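Local atomic coordinates of alpha-1,4-endofucoidanase (PDB entry 6DLH), a protein that hydrolyses alpha-1,4 linkages within fucoidan chains as a retaining endo-enzyme of glycoside hydrolase family 107, and carries several bound calcium ions. Residues Gln183-Ile186 and Asn187-Thr190; Leu308-Tyr311 and Asn312-Val316. All coordinates share one frame; numbering follows the deposited sequence.

Contact 1: Gln183-Ile186 and Asn187-Thr190; sequences QAFI and NSQT
F185 and S188 make the tight half of this contact, and the carbonyl oxygen of F185 is its centre. S188 grips that oxygen twice: the hydroxyl OG comes within 2.5 Å of F185 O, a short hydrogen bond lying in the carbonyl plane on a lone pair, while the amide S188 N donates to F185 O from 2.8 Å. The amide stands 68° out of that plane, so the two donors use different directions of one acceptor. The hydroxyl reaches back because OG sits between the backbone N and the carbonyl carbon (chi1 61°), which also brings it to 3.6 Å from F185 CD1. The tight backbone turn itself sets S188 CB only 2.9 Å from A184 O.

The S188 N to F185 O bond, with backbone angles at I186 and N187 near the standard values, defines a type I beta turn. It comes after the short, weakly bonded helix 181-184, and N187 N donates to Q183 O (2.8 Å), four residues back. The F185 ring leaves the turn to meet the ring of H192 and the side chains of F202 and E206 on helix 198-216, and buried I186 packs on K199 and C203 of the same helix.

The other side is much looser. Q183 and N187 run side by side in the same direction with their amide planes 39° apart, yet their nearest side-chain atoms, Q183 CG and N187 OD1, stay 3.8 Å from each other without a polar link. N187 and Q189 are exposed, and the end of Q189 leads away from the turn.

Contact 2: Leu308-Tyr311 and Asn312-Val316; sequences LYTY and NHDLV
L308 O receives the amide of N312 at 2.8 Å (N312 N), with an N-H...O angle of 162° that marks a regular alpha-helical bond; beside it, the flank of L308 meets N312 only loosely, CB to ND2. The amide group of N312 is engaged away from this helix: ND2 donates to M302 O and OD1 accepts from F296 N. A leucine in its place would probably leave M302 O and F296 N without these mates.

Y309 passes the helical bond on to H313 (Y309 O to H313 N, 2.9 Å). Both residues hold CG anti to the backbone N, chi1 -172° in Y309, which sends the two rings out side by side in the same direction; their closest approach is Y309 CE1 to H313 CB at 4.1 Å. T310 repeats the pattern with D314 N at 2.8 Å from T310 O, and its methyl CG2 lies alongside the carboxylate, 3.5 Å from D314 OD2. At Y311 the series weakens: L315 N is 3.2 Å from Y311 O, with an angle of 134°.

All this belongs to helix 307-321, which leans on helix 361-372: W367 is met edge-to-face by the rings of Y309 and H313 and bonded through NE1 to Y309 OH, while E366 OE1 bonds H313 NE2. Further along, L315 and V316 rest on F342 of strand 341-342.

Overall arrangement
Contact 1 closes before contact 2 opens; their centres lie 45 Å apart and their nearest atoms about 33 Å apart. They share no helix: contact 1 lies at helix 181-184 and the loop before helix 198-216, contact 2 within helix 307-321. Both belong to the part built around the seven-stranded parallel sheet, not to the Ig-like parts later in the chain. Contact 1 falls between strands 143-149 and 222-226, neighbours in that sheet; contact 2 between 266-269 and 341-342, its outermost strands. This order is consistent with a beta/alpha barrel, as in the related GH29 fucosidases. Contact 1 lies away from the calcium sites, whereas the L315 side chain in contact 2 is about 10 Å from that of calcium-binding F327.

Contact 1: Gln183-Ile186 and Asn187-Thr190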
# COMPACT_ATOMS: atom_id res chain seq x y z
N GLN A 183 -18.08 -24.49 7.00
CA GLN A 183 -18.08 -25.55 8.00
C GLN A 183 -17.92 -26.87 7.26
O GLN A 183 -17.22 -27.77 7.72
CB GLN A 183 -19.35 -25.50 8.85
CG GLN A 183 -19.07 -25.70 10.33
CD GLN A 183 -18.90 -24.39 11.07
OE1 GLN A 183 -19.69 -23.46 10.91
NE2 GLN A 183 -17.88 -24.33 11.91
N ALA A 184 -18.56 -26.94 6.09
CA ALA A 184 -18.26 -27.96 5.11
C ALA A 184 -16.76 -27.98 4.83
O ALA A 184 -16.23 -28.99 4.38
CB ALA A 184 -19.06 -27.70 3.85
N PHE A 185 -16.08 -26.85 5.11
CA PHE A 185 -14.63 -26.81 4.97
C PHE A 185 -13.94 -27.19 6.28
O PHE A 185 -13.09 -28.08 6.28
CB PHE A 185 -14.11 -25.48 4.41
CG PHE A 185 -12.61 -25.52 4.19
CD1 PHE A 185 -12.06 -26.22 3.13
CD2 PHE A 185 -11.75 -24.91 5.10
CE1 PHE A 185 -10.69 -26.29 2.95
CE2 PHE A 185 -10.38 -24.98 4.92
CZ PHE A 185 -9.85 -25.66 3.85
N ILE A 186 -14.30 -26.52 7.38
CA ILE A 186 -13.70 -26.81 8.68
C ILE A 186 -13.79 -28.31 8.97
O ILE A 186 -12.90 -28.86 9.61
CB ILE A 186 -14.31 -25.95 9.81
CG1 ILE A 186 -14.04 -24.46 9.61
CG2 ILE A 186 -13.84 -26.43 11.18
CD1 ILE A 186 -14.29 -23.61 10.85
N ASN A 187 -14.86 -28.96 8.49
CA ASN A 187 -15.13 -30.36 8.79
C ASN A 187 -14.69 -31.26 7.64
O ASN A 187 -14.71 -32.48 7.78
CB ASN A 187 -16.59 -30.61 9.18
CG ASN A 187 -17.02 -29.93 10.46
OD1 ASN A 187 -18.09 -29.33 10.52
ND2 ASN A 187 -16.19 -30.00 11.49
N SER A 188 -14.27 -30.65 6.52
CA SER A 188 -13.93 -31.39 5.31
C SER A 188 -12.71 -32.29 5.53
O SER A 188 -12.50 -33.23 4.77
CB SER A 188 -13.76 -30.50 4.11
OG SER A 188 -12.70 -29.57 4.29
N GLN A 189 -11.92 -31.98 6.56
CA GLN A 189 -10.70 -32.73 6.85
C GLN A 189 -10.54 -32.84 8.36
O GLN A 189 -11.09 -32.04 9.12
CB GLN A 189 -9.49 -32.06 6.19
CG GLN A 189 -9.33 -32.39 4.71
CD GLN A 189 -8.65 -33.72 4.46
OE1 GLN A 189 -8.51 -34.55 5.36
NE2 GLN A 189 -8.22 -33.93 3.23
N THR A 190 -9.75 -33.84 8.79
CA THR A 190 -9.59 -34.18 10.20
C THR A 190 -8.54 -33.27 10.84
O THR A 190 -8.67 -32.90 12.00
CB THR A 190 -9.25 -35.67 10.36
OG1 THR A 190 -7.95 -35.89 9.81
CG2 THR A 190 -10.25 -36.59 9.69

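Contact 2: Leu308-Tyr311 and Asn312-Val316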
# COMPACT_ATOMS: atom_id res chain seq x y z
N LEU A 308 25.73 -7.57 16.96
CA LEU A 308 24.75 -7.76 15.90
C LEU A 308 25.37 -7.47 14.53
O LEU A 308 25.02 -8.12 13.54
CB LEU A 308 23.50 -6.91 16.16
CG LEU A 308 22.73 -7.23 17.45
CD1 LEU A 308 21.52 -6.31 17.58
CD2 LEU A 308 22.30 -8.69 17.49
N TYR A 309 26.30 -6.51 14.48
CA TYR A 309 26.99 -6.23 13.22
C TYR A 309 27.64 -7.52 12.71
O TYR A 309 27.50 -7.87 11.54
CB TYR A 309 28.00 -5.09 13.36
CG TYR A 309 28.57 -4.67 12.02
CD1 TYR A 309 29.49 -5.48 11.36
CD2 TYR A 309 28.14 -3.52 11.38
CE1 TYR A 309 29.97 -5.15 10.10
CE2 TYR A 309 28.62 -3.17 10.13
CZ TYR A 309 29.54 -3.98 9.49
OH TYR A 309 30.01 -3.66 8.25
N THR A 310 28.35 -8.23 13.59
CA THR A 310 29.04 -9.46 13.24
C THR A 310 28.03 -10.53 12.83
O THR A 310 28.21 -11.18 11.80
CB THR A 310 29.83 -10.00 14.44
OG1 THR A 310 30.87 -9.06 14.71
CG2 THR A 310 30.41 -11.38 14.22
N TYR A 311 26.99 -10.72 13.65
CA TYR A 311 26.02 -11.78 13.41
C TYR A 311 25.35 -11.58 12.05
O TYR A 311 25.18 -12.54 11.29
CB TYR A 311 24.94 -11.83 14.50
CG TYR A 311 25.42 -12.04 15.92
CD1 TYR A 311 26.62 -12.67 16.20
CD2 TYR A 311 24.64 -11.63 17.00
CE1 TYR A 311 27.05 -12.85 17.51
CE2 TYR A 311 25.05 -11.81 18.31
CZ TYR A 311 26.26 -12.43 18.56
OH TYR A 311 26.68 -12.60 19.85
N ASN A 312 24.95 -10.34 11.77
CA ASN A 312 24.19 -10.05 10.56
C ASN A 312 25.09 -10.05 9.33
O ASN A 312 24.65 -10.47 8.26
CB ASN A 312 23.34 -8.79 10.71
CG ASN A 312 22.14 -9.06 11.60
OD1 ASN A 312 21.43 -10.05 11.41
ND2 ASN A 312 21.92 -8.20 12.59
N HIS A 313 26.34 -9.58 9.48
CA HIS A 313 27.27 -9.56 8.36
C HIS A 313 27.72 -10.98 8.03
O HIS A 313 27.90 -11.31 6.85
CB HIS A 313 28.46 -8.61 8.57
CG HIS A 313 29.25 -8.48 7.31
ND1 HIS A 313 30.41 -9.21 7.09
CD2 HIS A 313 29.01 -7.79 6.17
CE1 HIS A 313 30.87 -8.94 5.88
NE2 HIS A 313 30.02 -8.08 5.30
N ASP A 314 27.87 -11.84 9.05
CA ASP A 314 28.17 -13.25 8.84
C ASP A 314 27.02 -13.95 8.11
O ASP A 314 27.26 -14.93 7.41
CB ASP A 314 28.50 -13.98 10.15
CG ASP A 314 29.86 -13.60 10.70
OD1 ASP A 314 30.63 -12.97 9.95
OD2 ASP A 314 30.13 -13.91 11.89
N LEU A 315 25.79 -13.46 8.30
CA LEU A 315 24.65 -14.02 7.58
C LEU A 315 24.82 -13.75 6.09
O LEU A 315 24.57 -14.61 5.25
CB LEU A 315 23.35 -13.41 8.13
CG LEU A 315 22.04 -13.95 7.54
CD1 LEU A 315 20.89 -13.72 8.52
CD2 LEU A 315 21.71 -13.29 6.21
N VAL A 316 25.25 -12.53 5.76
CA VAL A 316 25.42 -12.13 4.38
C VAL A 316 26.59 -12.89 3.76
O VAL A 316 26.50 -13.35 2.62
CB VAL A 316 25.53 -10.59 4.30
CG1 VAL A 316 26.75 -10.08 3.58
CG2 VAL A 316 24.25 -9.93 3.82